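Local atomic coordinates of beta-galactosidase (PDB entry 3OGR), a protein that probably hydrolyses terminal non-reducing beta-D-galactose residues of beta-D-galactosides, as a member of glycoside hydrolase family 35. Residues S44-P49 with I321-G326; E180-A185 with N215-G220; F244-P249 with S296-H301; Y556-P561 with S581-G586. All blocks are in the same frame, centred on the assembly; numbering follows the deposited sequence.

Contact 1: S44-P49 with I321-G326. With GAL (beta-D-galactopyranose), chain E.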
# COMPACT_ATOMS: atom_id res chain seq x y z
N SER A 44 7.24 8.87 -6.66
CA SER A 44 6.91 8.55 -5.27
C SER A 44 6.10 7.27 -5.20
O SER A 44 5.43 6.91 -6.17
CB SER A 44 6.06 9.74 -4.76
OG SER A 44 5.52 9.44 -3.48
N GLY A 45 6.22 6.59 -4.05
CA GLY A 45 5.42 5.41 -3.80
C GLY A 45 4.59 5.58 -2.56
O GLY A 45 5.08 6.10 -1.56
N GLU A 46 3.36 5.10 -2.57
CA GLU A 46 2.51 5.19 -1.40
C GLU A 46 2.82 4.07 -0.37
O GLU A 46 2.89 2.90 -0.76
CB GLU A 46 1.03 5.09 -1.83
CG GLU A 46 0.06 5.44 -0.65
CD GLU A 46 -0.27 6.92 -0.49
OE1 GLU A 46 0.20 7.74 -1.33
OE2 GLU A 46 -1.09 7.24 0.40
N VAL A 47 2.92 4.45 0.89
CA VAL A 47 3.20 3.56 2.03
C VAL A 47 2.38 4.11 3.17
O VAL A 47 2.43 5.31 3.42
CB VAL A 47 4.66 3.52 2.43
CG1 VAL A 47 4.91 2.63 3.72
CG2 VAL A 47 5.53 3.00 1.24
N HIS A 48 1.69 3.25 3.91
CA HIS A 48 0.87 3.74 5.04
C HIS A 48 1.49 3.19 6.35
O HIS A 48 1.39 1.99 6.61
CB HIS A 48 -0.59 3.27 4.91
CG HIS A 48 -1.26 3.85 3.70
ND1 HIS A 48 -2.45 3.36 3.17
CD2 HIS A 48 -0.90 4.91 2.93
CE1 HIS A 48 -2.76 4.09 2.11
NE2 HIS A 48 -1.85 5.04 1.95
N PRO A 49 2.08 4.08 7.15
CA PRO A 49 2.82 3.59 8.35
C PRO A 49 1.91 2.79 9.27
O PRO A 49 2.36 1.83 9.88
CB PRO A 49 3.35 4.86 9.03
CG PRO A 49 2.58 6.03 8.38
CD PRO A 49 2.17 5.56 6.93
N ILE A 321 2.66 6.43 -6.98
CA ILE A 321 2.02 5.14 -7.29
C ILE A 321 1.32 4.61 -6.06
O ILE A 321 1.97 4.32 -5.02
CB ILE A 321 3.15 4.13 -7.73
CG1 ILE A 321 3.91 4.63 -8.99
CG2 ILE A 321 2.50 2.79 -8.00
CD1 ILE A 321 2.97 5.13 -10.15
N TYR A 322 -0.04 4.50 -6.13
CA TYR A 322 -0.84 4.07 -5.01
C TYR A 322 -1.38 2.66 -5.32
O TYR A 322 -2.11 2.55 -6.30
CB TYR A 322 -2.03 5.06 -4.84
CG TYR A 322 -2.90 4.75 -3.63
CD1 TYR A 322 -3.73 3.64 -3.58
CD2 TYR A 322 -2.90 5.62 -2.50
CE1 TYR A 322 -4.49 3.33 -2.46
CE2 TYR A 322 -3.66 5.33 -1.36
CZ TYR A 322 -4.43 4.18 -1.33
OH TYR A 322 -5.14 3.89 -0.18
N MET A 323 -1.10 1.62 -4.53
CA MET A 323 -0.05 1.57 -3.46
C MET A 323 1.25 1.09 -4.09
O MET A 323 1.26 0.43 -5.16
CB MET A 323 -0.47 0.49 -2.43
CG MET A 323 -1.79 0.87 -1.71
SD MET A 323 -1.71 2.36 -0.77
CE MET A 323 -0.55 1.88 0.54
N THR A 324 2.34 1.38 -3.37
CA THR A 324 3.65 0.75 -3.69
C THR A 324 3.91 -0.38 -2.73
O THR A 324 4.35 -1.45 -3.14
CB THR A 324 4.73 1.83 -3.75
OG1 THR A 324 4.45 2.68 -4.89
CG2 THR A 324 6.14 1.25 -4.00
N PHE A 325 3.65 -0.18 -1.41
CA PHE A 325 3.61 -1.24 -0.43
C PHE A 325 2.31 -1.04 0.36
O PHE A 325 2.09 0.04 0.90
CB PHE A 325 4.79 -1.15 0.56
CG PHE A 325 4.61 -2.02 1.76
CD1 PHE A 325 4.62 -3.43 1.64
CD2 PHE A 325 4.31 -1.45 3.01
CE1 PHE A 325 4.42 -4.28 2.80
CE2 PHE A 325 4.14 -2.27 4.17
CZ PHE A 325 4.16 -3.69 4.03
N GLY A 326 1.44 -2.07 0.37
CA GLY A 326 0.11 -1.97 0.96
C GLY A 326 0.07 -2.34 2.45
O GLY A 326 -0.60 -1.67 3.22
C1 GAL E . -8.50 6.95 -4.30
C2 GAL E . -8.53 7.41 -2.81
C3 GAL E . -7.65 6.51 -1.96
C4 GAL E . -8.06 5.05 -2.14
C5 GAL E . -8.02 4.73 -3.64
C6 GAL E . -8.55 3.32 -3.99
O1 GAL E . -9.56 7.51 -5.06
O2 GAL E . -8.00 8.74 -2.75
O3 GAL E . -7.79 6.86 -0.59
O4 GAL E . -9.39 4.93 -1.66
O5 GAL E . -8.91 5.61 -4.34
O6 GAL E . -7.68 2.35 -3.41
O HOH W 1 1.23 0.48 3.42

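Contact 2: E180-A185 with N215-G220. With GAL (beta-D-galactopyranose), chain E.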
# COMPACT_ATOMS: atom_id res chain seq x y z
N GLU A 180 -9.32 13.94 -2.23
CA GLU A 180 -10.30 13.86 -3.32
C GLU A 180 -11.60 14.65 -3.01
O GLU A 180 -12.71 14.14 -3.01
CB GLU A 180 -10.66 12.41 -3.70
CG GLU A 180 -9.42 11.70 -4.33
CD GLU A 180 -9.80 10.50 -5.22
OE1 GLU A 180 -10.95 10.01 -5.18
OE2 GLU A 180 -8.90 10.00 -5.97
N TYR A 181 -11.40 15.90 -2.65
CA TYR A 181 -12.52 16.82 -2.39
C TYR A 181 -13.00 17.27 -3.76
O TYR A 181 -12.53 18.23 -4.29
CB TYR A 181 -12.07 17.93 -1.44
CG TYR A 181 -13.26 18.87 -1.12
CD1 TYR A 181 -14.28 18.45 -0.26
CD2 TYR A 181 -13.39 20.12 -1.75
CE1 TYR A 181 -15.37 19.30 0.00
CE2 TYR A 181 -14.45 20.95 -1.49
CZ TYR A 181 -15.44 20.53 -0.63
OH TYR A 181 -16.52 21.34 -0.36
N SER A 182 -13.89 16.43 -4.33
CA SER A 182 -14.07 16.52 -5.79
C SER A 182 -15.48 16.61 -6.30
O SER A 182 -15.70 16.84 -7.48
CB SER A 182 -13.36 15.34 -6.44
OG SER A 182 -11.95 15.39 -6.08
N GLY A 183 -16.41 16.41 -5.39
CA GLY A 183 -17.87 16.52 -5.71
C GLY A 183 -18.65 16.34 -4.42
O GLY A 183 -18.08 16.12 -3.31
N ALA A 184 -19.98 16.53 -4.52
CA ALA A 184 -20.81 16.45 -3.31
C ALA A 184 -22.18 15.96 -3.74
O ALA A 184 -22.50 15.91 -4.96
CB ALA A 184 -20.94 17.76 -2.63
N ALA A 185 -22.94 15.54 -2.75
CA ALA A 185 -24.31 15.08 -2.94
C ALA A 185 -25.20 16.23 -3.46
O ALA A 185 -24.87 17.43 -3.32
CB ALA A 185 -24.83 14.55 -1.61
N ASN A 215 -5.50 16.51 -4.44
CA ASN A 215 -5.63 15.28 -5.24
C ASN A 215 -7.06 15.13 -5.70
O ASN A 215 -7.79 14.27 -5.28
CB ASN A 215 -5.13 14.02 -4.46
CG ASN A 215 -5.99 13.64 -3.27
OD1 ASN A 215 -6.48 14.47 -2.51
ND2 ASN A 215 -6.08 12.30 -3.04
N ASP A 216 -7.43 15.98 -6.64
CA ASP A 216 -8.76 15.93 -7.21
C ASP A 216 -8.97 14.52 -7.80
O ASP A 216 -8.06 13.94 -8.41
CB ASP A 216 -8.86 17.06 -8.25
CG ASP A 216 -10.20 17.63 -8.42
OD1 ASP A 216 -11.26 17.16 -7.86
OD2 ASP A 216 -10.30 18.56 -9.32
N ALA A 217 -10.15 13.95 -7.60
CA ALA A 217 -10.42 12.56 -8.10
C ALA A 217 -10.32 12.42 -9.59
O ALA A 217 -10.02 11.32 -10.11
CB ALA A 217 -11.81 12.13 -7.66
N PHE A 218 -10.55 13.54 -10.29
CA PHE A 218 -10.41 13.63 -11.75
C PHE A 218 -10.02 15.08 -12.02
O PHE A 218 -10.03 15.89 -11.10
CB PHE A 218 -11.77 13.28 -12.40
CG PHE A 218 -12.89 14.24 -12.07
CD1 PHE A 218 -13.58 14.14 -10.86
CD2 PHE A 218 -13.26 15.23 -13.00
CE1 PHE A 218 -14.64 15.08 -10.53
CE2 PHE A 218 -14.28 16.17 -12.66
CZ PHE A 218 -14.95 16.07 -11.43
N PRO A 219 -9.73 15.43 -13.25
CA PRO A 219 -9.33 16.83 -13.57
C PRO A 219 -10.58 17.77 -13.57
O PRO A 219 -11.07 18.19 -14.62
CB PRO A 219 -8.71 16.70 -14.99
CG PRO A 219 -8.47 15.29 -15.18
CD PRO A 219 -9.56 14.55 -14.42
N GLY A 220 -11.08 18.06 -12.39
CA GLY A 220 -12.29 18.87 -12.20
C GLY A 220 -11.93 20.31 -11.87
O GLY A 220 -12.85 21.18 -11.77
C1 GAL E . -8.50 6.95 -4.30
C2 GAL E . -8.53 7.41 -2.81
C3 GAL E . -7.65 6.51 -1.96
C4 GAL E . -8.06 5.05 -2.14
C5 GAL E . -8.02 4.73 -3.64
C6 GAL E . -8.55 3.32 -3.99
O1 GAL E . -9.56 7.51 -5.06
O2 GAL E . -8.00 8.74 -2.75
O3 GAL E . -7.79 6.86 -0.59
O4 GAL E . -9.39 4.93 -1.66
O5 GAL E . -8.91 5.61 -4.34
O6 GAL E . -7.68 2.35 -3.41
O HOH W 2 -9.39 9.00 -8.85
O HOH W 3 -13.59 18.36 -8.72

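Contact 3: F244-P249 with S296-H301. With GLC (alpha-D-glucopyranose), chain C; MAN (alpha-D-mannopyranose), chain B; MAN (alpha-D-mannopyranose), chain D; MAN (alpha-D-mannopyranose), chain F.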
# COMPACT_ATOMS: atom_id res chain seq x y z
N PHE A 244 -11.27 -1.31 -10.20
CA PHE A 244 -10.92 -2.16 -9.05
C PHE A 244 -11.44 -3.56 -8.99
O PHE A 244 -11.25 -4.29 -7.96
CB PHE A 244 -11.24 -1.40 -7.76
CG PHE A 244 -10.65 -0.04 -7.72
CD1 PHE A 244 -11.44 1.07 -8.01
CD2 PHE A 244 -9.29 0.14 -7.41
CE1 PHE A 244 -10.93 2.36 -7.91
CE2 PHE A 244 -8.75 1.41 -7.36
CZ PHE A 244 -9.54 2.53 -7.59
N ASP A 245 -12.03 -3.98 -10.11
CA ASP A 245 -12.58 -5.30 -10.26
C ASP A 245 -11.56 -6.13 -11.02
O ASP A 245 -11.35 -5.91 -12.23
CB ASP A 245 -13.91 -5.23 -11.06
CG ASP A 245 -14.63 -6.58 -11.13
OD1 ASP A 245 -14.06 -7.61 -10.74
OD2 ASP A 245 -15.80 -6.60 -11.62
N CYS A 246 -10.95 -7.08 -10.32
CA CYS A 246 -9.83 -7.88 -10.83
C CYS A 246 -10.33 -9.23 -11.44
O CYS A 246 -9.59 -10.15 -11.60
CB CYS A 246 -8.94 -8.17 -9.57
SG CYS A 246 -8.36 -6.64 -8.86
N ALA A 247 -11.62 -9.29 -11.80
CA ALA A 247 -12.22 -10.55 -12.32
C ALA A 247 -11.59 -10.98 -13.65
O ALA A 247 -11.55 -12.22 -13.94
CB ALA A 247 -13.74 -10.34 -12.58
N HIS A 248 -11.12 -9.99 -14.42
CA HIS A 248 -10.63 -10.27 -15.84
C HIS A 248 -9.28 -9.58 -16.04
O HIS A 248 -9.19 -8.54 -16.68
CB HIS A 248 -11.66 -9.79 -16.85
CG HIS A 248 -12.96 -10.48 -16.69
ND1 HIS A 248 -14.10 -9.84 -16.23
CD2 HIS A 248 -13.28 -11.79 -16.84
CE1 HIS A 248 -15.10 -10.72 -16.18
NE2 HIS A 248 -14.62 -11.91 -16.53
N PRO A 249 -8.22 -10.15 -15.47
CA PRO A 249 -6.92 -9.45 -15.46
C PRO A 249 -6.30 -9.19 -16.80
O PRO A 249 -5.42 -8.30 -16.94
CB PRO A 249 -5.99 -10.37 -14.63
CG PRO A 249 -6.75 -11.61 -14.49
CD PRO A 249 -8.18 -11.45 -14.77
N SER A 296 -2.80 -8.34 -8.97
CA SER A 296 -1.44 -8.08 -9.44
C SER A 296 -1.28 -8.47 -10.91
O SER A 296 -0.41 -7.98 -11.58
CB SER A 296 -0.40 -8.83 -8.58
OG SER A 296 -0.34 -10.23 -8.91
N ALA A 297 -2.14 -9.43 -11.37
CA ALA A 297 -2.06 -9.84 -12.77
C ALA A 297 -2.73 -8.78 -13.64
O ALA A 297 -2.37 -8.61 -14.81
CB ALA A 297 -2.67 -11.21 -12.99
N LEU A 298 -3.78 -8.12 -13.12
CA LEU A 298 -4.38 -7.00 -13.86
C LEU A 298 -3.37 -5.81 -13.91
O LEU A 298 -2.97 -5.37 -15.00
CB LEU A 298 -5.68 -6.62 -13.18
CG LEU A 298 -6.29 -5.35 -13.77
CD1 LEU A 298 -6.76 -5.56 -15.25
CD2 LEU A 298 -7.41 -4.82 -12.84
N VAL A 299 -2.87 -5.39 -12.76
CA VAL A 299 -1.97 -4.23 -12.72
C VAL A 299 -0.56 -4.77 -12.70
O VAL A 299 0.18 -4.66 -11.72
CB VAL A 299 -2.31 -3.35 -11.49
CG1 VAL A 299 -1.52 -2.04 -11.55
CG2 VAL A 299 -3.85 -3.12 -11.45
N ASN A 300 -0.14 -5.34 -13.82
CA ASN A 300 1.14 -6.04 -13.90
C ASN A 300 2.21 -5.21 -14.57
O ASN A 300 2.05 -3.98 -14.75
CB ASN A 300 0.87 -7.38 -14.59
CG ASN A 300 0.61 -7.23 -16.07
OD1 ASN A 300 0.36 -6.11 -16.57
ND2 ASN A 300 0.58 -8.37 -16.79
N HIS A 301 3.31 -5.84 -14.96
CA HIS A 301 4.41 -5.08 -15.57
C HIS A 301 3.99 -4.46 -16.91
O HIS A 301 4.53 -3.41 -17.29
CB HIS A 301 5.64 -6.01 -15.78
CG HIS A 301 5.39 -7.15 -16.69
ND1 HIS A 301 5.86 -7.17 -18.00
CD2 HIS A 301 4.70 -8.31 -16.50
CE1 HIS A 301 5.43 -8.31 -18.58
NE2 HIS A 301 4.74 -9.00 -17.69
C1 GLC C . -16.42 -3.39 -4.54
C2 GLC C . -16.50 -1.88 -4.39
C3 GLC C . -16.71 -1.01 -5.57
C4 GLC C . -15.60 -1.48 -6.49
C5 GLC C . -15.90 -2.92 -6.90
C6 GLC C . -14.91 -3.45 -7.94
O2 GLC C . -17.53 -1.62 -3.43
O3 GLC C . -16.37 0.25 -4.96
O4 GLC C . -15.57 -0.81 -7.68
O5 GLC C . -15.89 -3.77 -5.74
O6 GLC C . -15.39 -4.77 -8.35
C1 MAN B . 2.42 -14.37 -15.74
C2 MAN B . 1.48 -13.68 -16.77
C3 MAN B . 1.35 -12.15 -16.41
C4 MAN B . 0.82 -11.97 -14.98
C5 MAN B . 1.61 -12.83 -13.99
C6 MAN B . 0.77 -12.90 -12.67
O2 MAN B . 0.20 -14.26 -16.79
O3 MAN B . 0.44 -11.49 -17.30
O4 MAN B . 1.03 -10.58 -14.61
O5 MAN B . 1.82 -14.17 -14.49
O6 MAN B . 1.63 -13.47 -11.71
C1 MAN D . -20.05 -8.77 -7.49
C2 MAN D . -19.70 -7.55 -8.33
C3 MAN D . -18.68 -8.02 -9.36
C4 MAN D . -17.43 -8.55 -8.68
C5 MAN D . -17.79 -9.71 -7.77
C6 MAN D . -16.66 -10.25 -6.87
O2 MAN D . -19.14 -6.60 -7.46
O3 MAN D . -18.44 -6.89 -10.19
O4 MAN D . -16.50 -9.05 -9.64
O5 MAN D . -18.86 -9.32 -6.90
O6 MAN D . -16.08 -9.22 -6.07
C1 MAN F . 7.68 -12.05 -22.33
C2 MAN F . 7.73 -10.80 -23.23
C3 MAN F . 7.05 -9.65 -22.49
C4 MAN F . 5.63 -10.03 -22.11
C5 MAN F . 5.68 -11.30 -21.21
C6 MAN F . 4.27 -11.76 -20.89
O2 MAN F . 7.02 -11.07 -24.43
O3 MAN F . 7.07 -8.45 -23.31
O4 MAN F . 5.06 -8.97 -21.36
O5 MAN F . 6.38 -12.35 -21.93
O6 MAN F . 4.40 -12.76 -19.89
O HOH W 4 -3.22 -6.80 -17.35

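Contact 4: Y556-P561 with S581-G586. With NAG (2-acetamido-2-deoxy-beta-D-glucopyranose), chain G.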
# COMPACT_ATOMS: atom_id res chain seq x y z
N TYR A 556 16.47 -6.00 -15.62
CA TYR A 556 15.71 -6.19 -14.37
C TYR A 556 16.65 -6.44 -13.16
O TYR A 556 16.23 -6.19 -12.04
CB TYR A 556 14.79 -7.41 -14.46
CG TYR A 556 13.53 -7.24 -15.27
CD1 TYR A 556 12.99 -6.01 -15.62
CD2 TYR A 556 12.80 -8.40 -15.57
CE1 TYR A 556 11.75 -5.93 -16.23
CE2 TYR A 556 11.55 -8.33 -16.19
CZ TYR A 556 11.06 -7.10 -16.54
OH TYR A 556 9.82 -7.04 -17.15
N ASN A 557 17.83 -6.98 -13.40
CA ASN A 557 18.71 -7.35 -12.28
C ASN A 557 19.83 -6.31 -12.04
O ASN A 557 20.72 -6.59 -11.25
CB ASN A 557 19.41 -8.72 -12.55
CG ASN A 557 18.40 -9.83 -12.70
OD1 ASN A 557 17.53 -10.02 -11.87
ND2 ASN A 557 18.43 -10.47 -13.85
N TYR A 558 19.74 -5.18 -12.73
CA TYR A 558 20.71 -4.07 -12.46
C TYR A 558 20.14 -3.13 -11.38
O TYR A 558 18.92 -2.99 -11.22
CB TYR A 558 20.99 -3.24 -13.73
CG TYR A 558 21.94 -3.89 -14.73
CD1 TYR A 558 21.60 -5.16 -15.33
CD2 TYR A 558 23.14 -3.27 -15.03
CE1 TYR A 558 22.49 -5.74 -16.27
CE2 TYR A 558 24.05 -3.87 -16.00
CZ TYR A 558 23.68 -5.08 -16.58
OH TYR A 558 24.56 -5.66 -17.50
N TRP A 559 21.06 -2.44 -10.72
CA TRP A 559 20.74 -1.58 -9.56
C TRP A 559 21.66 -0.38 -9.60
O TRP A 559 22.77 -0.44 -10.11
CB TRP A 559 20.99 -2.32 -8.24
CG TRP A 559 20.23 -3.62 -8.17
CD1 TRP A 559 20.71 -4.87 -8.52
CD2 TRP A 559 18.93 -3.84 -7.63
NE1 TRP A 559 19.73 -5.84 -8.32
CE2 TRP A 559 18.63 -5.23 -7.77
CE3 TRP A 559 17.94 -2.97 -7.13
CZ2 TRP A 559 17.42 -5.78 -7.39
CZ3 TRP A 559 16.70 -3.51 -6.77
CH2 TRP A 559 16.43 -4.94 -6.89
N VAL A 560 21.16 0.73 -9.05
CA VAL A 560 21.92 1.97 -9.08
C VAL A 560 21.87 2.65 -7.69
O VAL A 560 21.25 3.74 -7.51
CB VAL A 560 21.41 2.95 -10.18
CG1 VAL A 560 22.49 4.04 -10.40
CG2 VAL A 560 21.14 2.25 -11.56
N PRO A 561 22.48 2.02 -6.70
CA PRO A 561 22.57 2.67 -5.36
C PRO A 561 23.34 3.96 -5.44
O PRO A 561 24.35 4.07 -6.19
CB PRO A 561 23.31 1.60 -4.48
CG PRO A 561 24.11 0.87 -5.56
CD PRO A 561 23.21 0.72 -6.74
N SER A 581 26.90 7.53 -8.03
CA SER A 581 26.30 6.20 -7.85
C SER A 581 27.35 5.11 -8.12
O SER A 581 28.45 5.41 -8.60
CB SER A 581 25.13 5.94 -8.78
OG SER A 581 25.60 5.92 -10.12
N VAL A 582 26.95 3.86 -7.90
CA VAL A 582 27.71 2.69 -8.35
C VAL A 582 26.66 1.86 -9.07
O VAL A 582 25.48 1.81 -8.64
CB VAL A 582 28.21 1.85 -7.13
CG1 VAL A 582 28.99 0.61 -7.65
CG2 VAL A 582 29.16 2.69 -6.28
N ILE A 583 27.02 1.26 -10.21
CA ILE A 583 26.07 0.41 -10.92
C ILE A 583 26.36 -1.02 -10.63
O ILE A 583 27.52 -1.43 -10.66
CB ILE A 583 26.15 0.66 -12.48
CG1 ILE A 583 25.77 2.12 -12.77
CG2 ILE A 583 25.29 -0.32 -13.26
CD1 ILE A 583 26.15 2.56 -14.18
N ILE A 584 25.31 -1.78 -10.26
CA ILE A 584 25.58 -3.16 -9.81
C ILE A 584 24.67 -4.07 -10.61
O ILE A 584 23.45 -3.87 -10.66
CB ILE A 584 25.35 -3.35 -8.30
CG1 ILE A 584 26.42 -2.55 -7.54
CG2 ILE A 584 25.43 -4.82 -7.93
CD1 ILE A 584 26.39 -2.61 -6.01
N ASN A 585 25.27 -5.09 -11.25
CA ASN A 585 24.49 -6.06 -12.02
C ASN A 585 24.43 -7.34 -11.18
O ASN A 585 25.48 -8.01 -10.98
CB ASN A 585 25.20 -6.29 -13.36
CG ASN A 585 24.71 -7.54 -14.09
OD1 ASN A 585 23.55 -8.00 -13.89
ND2 ASN A 585 25.58 -8.11 -14.98
N GLY A 586 23.23 -7.69 -10.72
CA GLY A 586 23.00 -8.89 -9.96
C GLY A 586 22.42 -8.63 -8.57
O GLY A 586 22.58 -7.55 -8.03
C1 NAG G . 10.83 -13.11 -10.81
C2 NAG G . 11.08 -12.70 -12.26
C3 NAG G . 9.73 -12.33 -12.87
C4 NAG G . 8.79 -13.56 -12.71
C5 NAG G . 8.66 -13.92 -11.23
C6 NAG G . 7.76 -15.14 -10.98
C7 NAG G . 13.26 -11.57 -12.41
C8 NAG G . 13.99 -10.27 -12.29
N2 NAG G . 11.92 -11.53 -12.24
O3 NAG G . 9.98 -12.03 -14.23
O4 NAG G . 7.51 -13.14 -13.18
O5 NAG G . 9.98 -14.24 -10.74
O6 NAG G . 8.28 -16.23 -11.74
O7 NAG G . 13.88 -12.60 -12.67

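Contact 1: S44-P49 with I321-G326
The TIM barrel of the family 35 domain is joined up here beside its galactose pocket: Gly45 on strand 38-47 pairs in parallel with Ile321 at the end of strand 318-321. Two backbone bonds set the register, Ile321 N to Ser44 O and Glu46 N to Ile321 O, the latter 2.9 Å long. Thr324 OG1 donates to Ile321 O too, from the opposite face of its plane, so two donors grip that carbonyl. Past the cis peptide before Met323 the chain turns, and Glu46 O receives Thr324 N (3.1 Å) and Phe325 N.

Met323 and Glu46 carry most of the side-chain packing. Brought over by chi1 (-170°), Glu46 CG rests on Tyr322 CD2. Bent at chi2 (-62°) and chi3, Met323 sets SD over the centre of the Tyr322 ring and CE over one face of His48, 3.5 Å from the His48 centroid and 10° off the normal. His48 NE2 points in its ring plane at the anti lone pair of Glu46 OE2, 2.8 Å away; Arg114 forms a salt bridge to the same oxygen, while Ser74 and Asn320 bind OE1. With an alanine in place of His48, Met323 CE would probably lose the ring it rests on and Glu46 OE2 one of its donors. Tyr322 OH, hydrogen-bonded to Tyr342, meets the His48 edge in plane, 3.3 Å from His48 CE1, and Tyr322 CE1 approaches galactose O6 at 3.5 Å.

Contact 2: E180-A185 with N215-G220
The carboxylate of Glu180 is approached from both of its faces: Ala217 CB lies over one, 3.6 Å from Glu180 CD, and galactose O1 comes in from the other side. That hydroxyl donates to Glu180 OE2 at 2.7 Å, in keeping with the role of Glu180 as a galactose-binding residue. A water on the Ala217 side donates to both Glu180 OE2 and Ala217 O, and Trp791 binds OE1. The amide plane of Asn215 stands 50° from this carboxylate. Glu180 N reaches Asn215 OD1 from above the amide plane rather than along a lone pair, 2.9 Å away, and the amide nitrogen of Asn215 is hydrogen-bonded to Asn179. Because the Glu180 side chain is extended beyond CG (chi2 -157°), its carboxylate is carried out to the sugar while CG stays against Asn215 ND2 at 3.6 Å.

A second set of bonds centres on Ser182 OG. It donates to the anti lone pair of Asp216 OD1 at 2.6 Å and accepts from Ala217 N over an almost straight bond of 2.8 Å (172° at the hydrogen). Both roles of this hydroxyl are thus filled by two successive residues. Asp216 OD2 is held in turn by Tyr235 and Thr222, and another water donates to Ser182 O and Asp216 OD1.

Both segments are loops of the family 35 TIM barrel: residues 180-185 follow strand 172-177 and bring Glu180 to galactose, while residues 215-220 lie between helix 193-205 and strand 236-239. The Asp216 backbone bonds to Gly236 and Asp238 of that strand, and Pro219 packs on helix 261-268.

Contact 3: F244-P249 with S296-H301
Leu298, in the last turn of helix 292-298, lies against Pro249 and joins that helix end to the loop after strand 236-239 in the family 35 barrel domain. Its CB starts the contact, 3.8 Å from Pro249 CA. With chi1 at 173° CG stands opposite the backbone N, and chi2 (67°) then points the two methyl groups at different parts of the loop. CD1 lies 3.5 Å from Pro249 O and also comes near His248 O. CD2 faces the earlier residues, 4.1 Å from Asp245 O and somewhat farther from Cys246 SG. One residue back, Ala297 CB touches Pro249 CB at 3.8 Å, so the proline ring bears on two successive helix residues. Pro249 O additionally receives a nearly linear CA-H contact from Leu298 CA. A water lies within hydrogen-bonding distance of both Pro249 O and Leu298 O.

Sugars flank the pair. Asp245 takes O4 and O3 of the chain D mannose on its two carboxylate oxygens, OD1 to O4 being 3.0 Å; the same OD1 closes an Asx turn by accepting Ala247 N, which meets it from above the carboxylate plane. On the helix side, Asn300 ND2 gives its firmer bond to O4 of the chain B mannose at 3.1 Å, while OD1 caps the next helix at Phe303 N.

No direct hydrogen bond links the two segments. Their cohesion is therefore mainly apolar, between leucine, proline and alanine, with the CA-H...O contact to Pro249 O and the covalent disulfide from Cys246 to Cys295, just before residues 296-301, backing it, whereas Asp245 and Asn300 bind mannose.

Contact 4: Y556-P561 with S581-G586
Trp559 and Ile584 form an antiparallel hydrogen-bonded pair, with Tyr558 and Asn585 the adjacent non-hydrogen-bonded pair. Ile584 N to Trp559 O measures 2.9 Å and is nearly straight (168°), whereas the return bond from Trp559 N is shorter but bent to 131°. Gly586 N to Asn557 O and Val582 N to Pro561 O extend the pairing beyond the strands.

On one face, the Asn585 amide is stacked on the Tyr558 ring, the planes 7° apart. Asn585 CB lies over the ring centre, 3.8 Å from the centroid, and OD1 is 3.4 Å from Tyr558 CE1. Arg537 binds Tyr558 OH and Glu613 binds Asn585 ND2, fixing both groups from outside. A serine in place of Tyr558 would probably leave the Asn585 amide without its stacking surface and Arg537 without this hydroxyl. On the opposite face Pro561 CG meets Ile584 CD1 at 4.2 Å, while Trp559 NE1 donates to Gly587 O.

Strand 558-559 is an outermost strand, within this chain, of the mixed sheet of beta-galactosidase domain 3; strand 583-585 separates it from 612-615, strand 470-476 adjoins Tyr558 and Val560, and helix 357-370 of the barrel domain packs on Trp559, with Lys363 in a cation-pi contact.

How the contacts relate
Contacts 1, 2 and 3 belong to the family 35 barrel domain. Contact 1 pairs strands 38-47 and 318-321, and the chain between them contains contact 2 and then contact 3. Contacts 1 and 2 have centres about 21 Å apart yet both touch the same galactose, so residues distant in sequence converge on one pocket. The centre of contact 3 is about 17 Å from that of contact 1, and its Phe244 also touches galactose. Contact 4 comes later, in beta-galactosidase domain 3, about 40 Å from contact 2 between centres, but meets contact 3 where His301 ND1 packs 4.1 Å from Tyr556 OH. Helix 357-370, touched by both His301 and Tyr556, thus lies between barrel and domain 3.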